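Tannase (PDB 3WA7) probably hydrolyses the galloyl ester bonds of tannins, acting as a bacterial tannase of the alpha/beta-hydrolase family. Local coordinates at residues 127-132 and 392-397; 207-212 and 359-364; 349-354 and 373-378. One frame throughout, in Å; residues are numbered along the deposited sequence. Where two conformers were deposited one is given.

Contact 1 of 3, residues 127-132 and 392-397; sequences GQAPAF and QAINPL
Ile-394 projects from just past the end of helix 388-393 against Ala-129 and Pro-130, just ahead of helix 131-145, and Phe-132 in its first turn; all three apolar contacts between the segments involve it. They come from three different parts of the isoleucine. Ile-394 CG2 lies 4.0 Å from Pro-130 CB, and it also nears Phe-132 CE2. Its CB comes to the edge of the phenyl ring, close to the ring plane, with Ile-394 CB 4.2 Å from Phe-132 CZ. The third touch is looser: Ile-394 CD1 stands 4.3 Å from Ala-129 CB. With CG1 between the backbone N and the carbonyl carbon (chi1 66°), CG2 falls beside the N and is directed at Pro-130 and Phe-132. The isoleucine and phenylalanine chains cross at about a right angle.

No hydrogen bond spans the segments. Asn-395 OD1 accepts from Leu-397 N at 3.1 Å, a capping bond with the donor well above the amide plane, while its ND2 reaches Glu-210 OE2 and Asn-208 OD1. In the other segment the peptide bond from Ala-129 to Pro-130 is cis, and Pro-130 takes the N-cap position of its helix.

Phe-132 and Ile-394 also rest on Leu-171 of helix 164-174, and Tyr-78 meets the Phe-132 ring edge-to-face. The pattern Gly-161, Ser-163, Gly-165 runs into the start of helix 164-174, and Phe-132 lies near, without touching, what is probably the nucleophile elbow of an alpha/beta-hydrolase.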
loop_
_atom_site.group_PDB
_atom_site.type_symbol
_atom_site.label_atom_id
_atom_site.label_comp_id
_atom_site.label_asym_id
_atom_site.label_seq_id
_atom_site.Cartn_x
_atom_site.Cartn_y
_atom_site.Cartn_z
ATOM N N GLY A 127 -0.768 -1.687 -18.661
ATOM C CA GLY A 127 -0.519 -1.693 -17.229
ATOM C C GLY A 127 -1.536 -0.966 -16.372
ATOM O O GLY A 127 -1.273 -0.678 -15.209
ATOM N N GLN A 128 -2.700 -0.666 -16.934
ATOM C CA GLN A 128 -3.727 0.025 -16.174
ATOM C C GLN A 128 -4.534 -1.001 -15.379
ATOM O O GLN A 128 -4.363 -2.207 -15.568
ATOM C CB GLN A 128 -4.584 0.868 -17.131
ATOM C CG GLN A 128 -3.778 2.066 -17.672
ATOM C CD GLN A 128 -4.404 2.757 -18.870
ATOM O OE1 GLN A 128 -4.613 2.144 -19.917
ATOM N NE2 GLN A 128 -4.694 4.049 -18.725
ATOM N N ALA A 129 -5.388 -0.535 -14.473
ATOM C CA ALA A 129 -6.167 -1.451 -13.638
ATOM C C ALA A 129 -6.856 -2.537 -14.456
ATOM O O ALA A 129 -7.447 -2.251 -15.499
ATOM C CB ALA A 129 -7.198 -0.668 -12.824
ATOM N N PRO A 130 -6.827 -3.794 -13.977
ATOM C CA PRO A 130 -6.213 -4.290 -12.738
ATOM C C PRO A 130 -4.841 -4.948 -12.918
ATOM O O PRO A 130 -4.476 -5.842 -12.149
ATOM C CB PRO A 130 -7.241 -5.297 -12.255
ATOM C CG PRO A 130 -7.614 -5.975 -13.555
ATOM C CD PRO A 130 -7.710 -4.827 -14.558
ATOM N N ALA A 131 -4.084 -4.506 -13.916
ATOM C CA ALA A 131 -2.773 -5.089 -14.201
ATOM C C ALA A 131 -1.870 -5.270 -12.985
ATOM O O ALA A 131 -1.263 -6.328 -12.816
ATOM C CB ALA A 131 -2.048 -4.252 -15.256
ATOM N N PHE A 132 -1.786 -4.251 -12.136
ATOM C CA PHE A 132 -0.916 -4.334 -10.966
ATOM C C PHE A 132 -1.211 -5.516 -10.045
ATOM O O PHE A 132 -0.287 -6.215 -9.611
ATOM C CB PHE A 132 -0.942 -3.007 -10.182
ATOM C CG PHE A 132 -2.186 -2.788 -9.362
ATOM C CD1 PHE A 132 -2.169 -2.986 -7.983
ATOM C CD2 PHE A 132 -3.367 -2.357 -9.960
ATOM C CE1 PHE A 132 -3.305 -2.755 -7.207
ATOM C CE2 PHE A 132 -4.513 -2.123 -9.197
ATOM C CZ PHE A 132 -4.484 -2.320 -7.818
ATOM N N GLN A 392 -14.657 -1.794 -7.723
ATOM C CA GLN A 392 -14.907 -2.624 -6.549
ATOM C C GLN A 392 -13.865 -3.735 -6.396
ATOM O O GLN A 392 -13.395 -4.024 -5.287
ATOM C CB GLN A 392 -16.305 -3.240 -6.652
ATOM C CG GLN A 392 -16.675 -4.165 -5.510
ATOM C CD GLN A 392 -18.041 -4.793 -5.699
ATOM O OE1 GLN A 392 -19.057 -4.098 -5.740
ATOM N NE2 GLN A 392 -18.071 -6.113 -5.823
ATOM N N ALA A 393 -13.501 -4.346 -7.518
ATOM C CA ALA A 393 -12.533 -5.435 -7.531
ATOM C C ALA A 393 -11.150 -5.060 -7.003
ATOM O O ALA A 393 -10.457 -5.906 -6.428
ATOM C CB ALA A 393 -12.408 -5.997 -8.949
ATOM N N ILE A 394 -10.733 -3.811 -7.188
ATOM C CA ILE A 394 -9.411 -3.422 -6.708
ATOM C C ILE A 394 -9.426 -2.687 -5.370
ATOM O O ILE A 394 -8.414 -2.127 -4.951
ATOM C CB ILE A 394 -8.636 -2.566 -7.743
ATOM C CG1 ILE A 394 -9.316 -1.213 -7.944
ATOM C CG2 ILE A 394 -8.520 -3.327 -9.057
ATOM C CD1 ILE A 394 -8.451 -0.236 -8.724
ATOM N N ASN A 395 -10.576 -2.700 -4.703
ATOM C CA ASN A 395 -10.707 -2.065 -3.395
ATOM C C ASN A 395 -10.637 -3.195 -2.362
ATOM O O ASN A 395 -11.510 -4.060 -2.323
ATOM C CB ASN A 395 -12.054 -1.342 -3.282
ATOM C CG ASN A 395 -12.180 -0.529 -1.998
ATOM O OD1 ASN A 395 -11.463 -0.766 -1.026
ATOM N ND2 ASN A 395 -13.108 0.426 -1.987
ATOM N N PRO A 396 -9.589 -3.211 -1.525
ATOM C CA PRO A 396 -9.459 -4.265 -0.514
ATOM C C PRO A 396 -10.711 -4.441 0.350
ATOM O O PRO A 396 -11.069 -5.557 0.716
ATOM C CB PRO A 396 -8.254 -3.808 0.307
ATOM C CG PRO A 396 -7.416 -3.089 -0.704
ATOM C CD PRO A 396 -8.451 -2.277 -1.457
ATOM N N LEU A 397 -11.375 -3.333 0.664
ATOM C CA LEU A 397 -12.569 -3.366 1.503
ATOM C C LEU A 397 -13.708 -4.228 0.960
ATOM O O LEU A 397 -14.464 -4.818 1.732
ATOM C CB LEU A 397 -13.086 -1.942 1.731
ATOM C CG LEU A 397 -12.124 -0.914 2.332
ATOM C CD1 LEU A 397 -12.887 0.380 2.586
ATOM C CD2 LEU A 397 -11.522 -1.435 3.630
#

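Contact 2 of 3, residues 207-212 and 359-364; sequences HNLEHA and NLFGDA
Leu-209 reaches across to Leu-360 and Phe-361 with a single methyl. From its CB, which points toward the facing segment, the chain runs to CG beside the backbone N (chi1 -52°), and CD1 then continues almost straight out, anti to CA (chi2 178°); this anti chi2 carries CD1 out to the facing segment. At the tip, Leu-209 CD1 lies 3.8 Å from Leu-360 CD2, two methyls meeting end to end while the leucine chains cross at about a right angle. The same methyl stands 4.0 Å from Phe-361 CE1, approaching the ring at a slant. The backbones stay well apart, with Leu-209 CA 10.4 Å from Phe-361 CA, so the side chains do all the bridging. Phe-361 also packs on Ile-391 and Ile-394, and Leu-360 on Tyr-78.

Next to the leucine, a side-chain bond joins the residues at the start of helix 209-220. His-211 ND1 donates to Asn-208 OD1 over 2.8 Å in a nearly straight bond of 162°, the acceptor lying near the imidazole plane. The CG methylene of Glu-210 lies over one face of the same imidazole. Asn-208 ND2 binds Tyr-268 OH, and its OD1 also accepts from Asn-395 ND2. Both segments belong to the long insertion between strands 199-203 and 410-414, placed where alpha/beta-hydrolases commonly carry a lid or cap.

With no hydrogen bond or charge crossing it, the contact has no directional bond to set its geometry: it rests on the fit of buried hydrocarbon surfaces, and the polar bonds beside Leu-209 run to such residues as Tyr-268 and Asn-395 and not to residues 359-364.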
loop_
_atom_site.group_PDB
_atom_site.type_symbol
_atom_site.label_atom_id
_atom_site.label_comp_id
_atom_site.label_asym_id
_atom_site.label_seq_id
_atom_site.Cartn_x
_atom_site.Cartn_y
_atom_site.Cartn_z
ATOM N N HIS A 207 -5.626 3.279 -0.933
ATOM C CA HIS A 207 -6.705 2.437 -1.441
ATOM C C HIS A 207 -8.075 3.070 -1.191
ATOM O O HIS A 207 -8.163 4.202 -0.718
ATOM C CB HIS A 207 -6.650 1.075 -0.751
ATOM C CG HIS A 207 -7.068 1.115 0.687
ATOM N ND1 HIS A 207 -6.321 1.734 1.668
ATOM C CD2 HIS A 207 -8.185 0.655 1.298
ATOM C CE1 HIS A 207 -6.963 1.654 2.821
ATOM N NE2 HIS A 207 -8.097 1.005 2.624
ATOM N N ASN A 208 -9.138 2.323 -1.494
ATOM C CA ASN A 208 -10.511 2.814 -1.321
ATOM C C ASN A 208 -10.601 4.138 -2.083
ATOM O O ASN A 208 -11.183 5.126 -1.617
ATOM C CB ASN A 208 -10.810 3.007 0.175
ATOM C CG ASN A 208 -12.290 3.169 0.462
ATOM O OD1 ASN A 208 -13.135 2.851 -0.374
ATOM N ND2 ASN A 208 -12.611 3.656 1.659
ATOM N N LEU A 209 -10.022 4.126 -3.281
ATOM C CA LEU A 209 -9.945 5.302 -4.138
ATOM C C LEU A 209 -11.256 6.007 -4.468
ATOM O O LEU A 209 -11.293 7.238 -4.527
ATOM C CB LEU A 209 -9.210 4.932 -5.436
ATOM C CG LEU A 209 -7.849 4.254 -5.229
ATOM C CD1 LEU A 209 -7.255 3.886 -6.582
ATOM C CD2 LEU A 209 -6.904 5.181 -4.458
ATOM N N GLU A 210 -12.325 5.244 -4.669
ATOM C CA GLU A 210 -13.615 5.829 -5.021
ATOM C C GLU A 210 -14.275 6.574 -3.861
ATOM O O GLU A 210 -15.315 7.205 -4.038
ATOM C CB GLU A 210 -14.573 4.751 -5.552
ATOM C CG GLU A 210 -15.053 3.761 -4.504
ATOM C CD GLU A 210 -14.167 2.535 -4.394
ATOM O OE1 GLU A 210 -12.934 2.672 -4.525
ATOM O OE2 GLU A 210 -14.712 1.431 -4.167
ATOM N N HIS A 211 -13.673 6.502 -2.676
ATOM C CA HIS A 211 -14.221 7.197 -1.514
ATOM C C HIS A 211 -13.158 8.087 -0.871
ATOM O O HIS A 211 -13.422 8.749 0.136
ATOM C CB HIS A 211 -14.732 6.195 -0.476
ATOM C CG HIS A 211 -15.773 5.258 -1.005
ATOM N ND1 HIS A 211 -15.612 3.890 -1.000
ATOM C CD2 HIS A 211 -16.981 5.493 -1.569
ATOM C CE1 HIS A 211 -16.676 3.323 -1.542
ATOM N NE2 HIS A 211 -17.521 4.274 -1.894
ATOM N N ALA A 212 -11.966 8.100 -1.463
ATOM C CA ALA A 212 -10.849 8.894 -0.947
ATOM C C ALA A 212 -11.055 10.399 -1.061
ATOM O O ALA A 212 -10.529 11.157 -0.246
ATOM C CB ALA A 212 -9.553 8.495 -1.653
ATOM N N ASN A 359 -5.329 8.051 -14.372
ATOM C CA ASN A 359 -4.552 7.291 -15.352
ATOM C C ASN A 359 -4.633 5.793 -15.048
ATOM O O ASN A 359 -4.669 4.970 -15.960
ATOM C CB ASN A 359 -3.097 7.774 -15.312
ATOM C CG ASN A 359 -2.243 7.210 -16.433
ATOM O OD1 ASN A 359 -1.024 7.118 -16.291
ATOM N ND2 ASN A 359 -2.867 6.856 -17.556
ATOM N N LEU A 360 -4.652 5.445 -13.763
ATOM C CA LEU A 360 -4.765 4.045 -13.353
ATOM C C LEU A 360 -6.058 3.448 -13.903
ATOM O O LEU A 360 -6.082 2.304 -14.361
ATOM C CB LEU A 360 -4.787 3.929 -11.821
ATOM C CG LEU A 360 -5.267 2.584 -11.261
ATOM C CD1 LEU A 360 -4.242 1.493 -11.586
ATOM C CD2 LEU A 360 -5.475 2.700 -9.748
ATOM N N PHE A 361 -7.133 4.230 -13.853
ATOM C CA PHE A 361 -8.431 3.763 -14.322
ATOM C C PHE A 361 -8.701 3.911 -15.815
ATOM O O PHE A 361 -9.830 3.716 -16.273
ATOM C CB PHE A 361 -9.551 4.423 -13.512
ATOM C CG PHE A 361 -9.774 3.789 -12.162
ATOM C CD1 PHE A 361 -9.430 4.458 -10.991
ATOM C CD2 PHE A 361 -10.332 2.517 -12.065
ATOM C CE1 PHE A 361 -9.643 3.871 -9.741
ATOM C CE2 PHE A 361 -10.548 1.919 -10.823
ATOM C CZ PHE A 361 -10.204 2.598 -9.659
ATOM N N GLY A 362 -7.675 4.263 -16.579
ATOM C CA GLY A 362 -7.861 4.352 -18.016
ATOM C C GLY A 362 -7.835 2.918 -18.514
ATOM O O GLY A 362 -7.613 1.998 -17.723
ATOM N N ASP A 363 -8.078 2.704 -19.803
ATOM C CA ASP A 363 -8.034 1.356 -20.351
ATOM C C ASP A 363 -7.503 1.377 -21.776
ATOM O O ASP A 363 -6.887 2.358 -22.195
ATOM C CB ASP A 363 -9.415 0.677 -20.293
ATOM C CG ASP A 363 -10.478 1.414 -21.089
ATOM O OD1 ASP A 363 -10.146 2.341 -21.856
ATOM O OD2 ASP A 363 -11.663 1.046 -20.947
ATOM N N ALA A 364 -7.737 0.298 -22.514
ATOM C CA ALA A 364 -7.254 0.193 -23.885
ATOM C C ALA A 364 -7.695 1.340 -24.784
ATOM O O ALA A 364 -7.038 1.630 -25.787
ATOM C CB ALA A 364 -7.694 -1.140 -24.489
#

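Contact 3 of 3, residues 349-354 and 373-378; sequences DQLDLT and ALAQTR
Leu-351 sets its forked end against Ala-375 of helix 373-377 and the carbonyl of Arg-378 just beyond it. CD2 faces the helix flank, with Leu-351 CD2 3.7 Å from Ala-375 CA. The other methyl turns to the backbone beyond the helix, where Leu-351 CD1 is 3.5 Å from Arg-378 O. Holding CG beside the backbone N (chi1 -56°) aims the fork this way although CB itself does not point at the helix. Leu-351 CD2 also lies 4.1 Å from Arg-378 CB; the guanidinium leads away, one face lying against Leu-374 CD1.

Leu-351 is held by a type I beta turn from Gln-350 to Leu-353, which runs into an Asx turn: Asp-352 OD1 accepts from Thr-354 N at 3.2 Å and from Thr-354 OG1 at 2.6 Å, both from the same face of the carboxylate. An alanine in place of Leu-351 would lose both methyls and would probably leave a gap between this turn and the helix, with Ala-375 and the carbonyl of Arg-378 uncovered.

The CB of Asp-349 points toward the helix; the modelled closeness of its carboxylate to Ala-375 is doubtful. Its oxygens are held from elsewhere: OD2 by Thr-372 OG1 and Phe-371 N, OD1 by His-370 ND1 and Asn-358 ND2.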
loop_
_atom_site.group_PDB
_atom_site.type_symbol
_atom_site.label_atom_id
_atom_site.label_comp_id
_atom_site.label_asym_id
_atom_site.label_seq_id
_atom_site.Cartn_x
_atom_site.Cartn_y
_atom_site.Cartn_z
ATOM N N ASP A 349 -9.876 11.973 -7.778
ATOM C CA ASP A 349 -10.551 11.971 -9.067
ATOM C C ASP A 349 -10.621 13.401 -9.595
ATOM O O ASP A 349 -11.635 14.086 -9.443
ATOM C CB ASP A 349 -11.957 11.380 -8.946
ATOM C CG ASP A 349 -12.547 11.016 -10.298
ATOM O OD1 ASP A 349 -11.999 11.471 -11.323
ATOM O OD2 ASP A 349 -13.553 10.280 -10.339
ATOM N N GLN A 350 -9.527 13.854 -10.203
ATOM C CA GLN A 350 -9.470 15.208 -10.746
ATOM C C GLN A 350 -10.476 15.398 -11.873
ATOM O O GLN A 350 -10.683 14.502 -12.692
ATOM C CB GLN A 350 -8.054 15.521 -11.227
ATOM C CG GLN A 350 -7.141 16.064 -10.146
ATOM C CD GLN A 350 -7.387 17.536 -9.884
ATOM O OE1 GLN A 350 -7.188 18.373 -10.765
ATOM N NE2 GLN A 350 -7.826 17.861 -8.673
ATOM N N LEU A 351 -11.105 16.570 -11.911
ATOM C CA LEU A 351 -12.108 16.845 -12.928
ATOM C C LEU A 351 -11.539 16.827 -14.339
ATOM O O LEU A 351 -12.268 16.563 -15.299
ATOM C CB LEU A 351 -12.785 18.192 -12.657
ATOM C CG LEU A 351 -13.425 18.341 -11.274
ATOM C CD1 LEU A 351 -14.201 19.653 -11.221
ATOM C CD2 LEU A 351 -14.348 17.165 -10.987
ATOM N N ASP A 352 -10.245 17.107 -14.465
ATOM C CA ASP A 352 -9.603 17.113 -15.774
ATOM C C ASP A 352 -8.834 15.829 -16.082
ATOM O O ASP A 352 -8.080 15.777 -17.054
ATOM C CB ASP A 352 -8.667 18.322 -15.917
ATOM C CG ASP A 352 -7.588 18.366 -14.848
ATOM O OD1 ASP A 352 -7.415 17.371 -14.114
ATOM O OD2 ASP A 352 -6.900 19.406 -14.751
ATOM N N LEU A 353 -9.025 14.804 -15.252
ATOM C CA LEU A 353 -8.382 13.496 -15.440
ATOM C C LEU A 353 -6.856 13.477 -15.350
ATOM O O LEU A 353 -6.218 12.577 -15.905
ATOM C CB LEU A 353 -8.788 12.909 -16.798
ATOM C CG LEU A 353 -10.257 12.574 -17.068
ATOM C CD1 LEU A 353 -10.417 12.137 -18.517
ATOM C CD2 LEU A 353 -10.719 11.475 -16.130
ATOM N N THR A 354 -6.274 14.434 -14.634
ATOM C CA THR A 354 -4.819 14.529 -14.527
ATOM C C THR A 354 -4.115 13.830 -13.362
ATOM O O THR A 354 -2.891 13.897 -13.262
ATOM C CB THR A 354 -4.379 16.008 -14.507
ATOM O OG1 THR A 354 -5.048 16.691 -13.439
ATOM C CG2 THR A 354 -4.720 16.684 -15.828
ATOM N N ALA A 373 -18.968 9.239 -9.311
ATOM C CA ALA A 373 -20.067 9.898 -10.005
ATOM C C ALA A 373 -19.882 11.416 -9.989
ATOM O O ALA A 373 -20.159 12.097 -10.975
ATOM C CB ALA A 373 -21.395 9.522 -9.348
ATOM N N LEU A 374 -19.400 11.938 -8.868
ATOM C CA LEU A 374 -19.189 13.375 -8.723
ATOM C C LEU A 374 -18.279 13.969 -9.799
ATOM O O LEU A 374 -18.639 14.949 -10.456
ATOM C CB LEU A 374 -18.593 13.680 -7.351
ATOM C CG LEU A 374 -18.247 15.151 -7.128
ATOM C CD1 LEU A 374 -19.512 15.929 -6.830
ATOM C CD2 LEU A 374 -17.265 15.277 -5.985
ATOM N N ALA A 375 -17.097 13.383 -9.971
ATOM C CA ALA A 375 -16.143 13.885 -10.955
ATOM C C ALA A 375 -16.584 13.651 -12.397
ATOM O O ALA A 375 -16.223 14.417 -13.288
ATOM C CB ALA A 375 -14.767 13.268 -10.716
ATOM N N GLN A 376 -17.357 12.596 -12.629
ATOM C CA GLN A 376 -17.844 12.310 -13.974
ATOM C C GLN A 376 -18.850 13.396 -14.324
ATOM O O GLN A 376 -18.807 13.988 -15.403
ATOM C CB GLN A 376 -18.525 10.940 -14.016
ATOM C CG GLN A 376 -19.129 10.559 -15.373
ATOM C CD GLN A 376 -18.114 10.591 -16.508
ATOM O OE1 GLN A 376 -16.931 10.318 -16.307
ATOM N NE2 GLN A 376 -18.582 10.909 -17.713
ATOM N N THR A 377 -19.750 13.660 -13.385
ATOM C CA THR A 377 -20.782 14.667 -13.574
ATOM C C THR A 377 -20.195 16.056 -13.792
ATOM O O THR A 377 -20.671 16.810 -14.641
ATOM C CB THR A 377 -21.732 14.709 -12.360
ATOM O OG1 THR A 377 -22.389 13.443 -12.228
ATOM C CG2 THR A 377 -22.778 15.805 -12.530
ATOM N N ARG A 378 -19.152 16.384 -13.036
ATOM C CA ARG A 378 -18.518 17.696 -13.130
ATOM C C ARG A 378 -17.222 17.712 -13.927
ATOM O O ARG A 378 -16.418 18.635 -13.792
ATOM C CB ARG A 378 -18.257 18.233 -11.724
ATOM C CG ARG A 378 -19.525 18.402 -10.915
ATOM C CD ARG A 378 -19.234 18.729 -9.466
ATOM N NE ARG A 378 -20.466 18.955 -8.717
ATOM C CZ ARG A 378 -21.437 18.057 -8.580
ATOM N NH1 ARG A 378 -21.326 16.859 -9.140
ATOM N NH2 ARG A 378 -22.525 18.357 -7.883
#

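Overall arrangement
From the N terminus, the chain first passes residues 127-132, at the start of helix 131-145, and then 207-212, where the insertion after strand 199-203 begins. Contact 3 opens at 349-354. Before it closes, residues 359-364 return to 207-212 and complete contact 2, so the loops of contacts 2 and 3 cross. Residues 373-378 then close contact 3, and 392-397 close contact 1, whose loop encloses both others. Contacts 1 and 2 touch, their centres 8 Å apart: contact 1 ties the start of helix 131-145 to the insertion, contact 2 joins the insertion's start to its later part. Contact 3 stays within the insertion, its nearest atoms about 5 Å from those of contact 2.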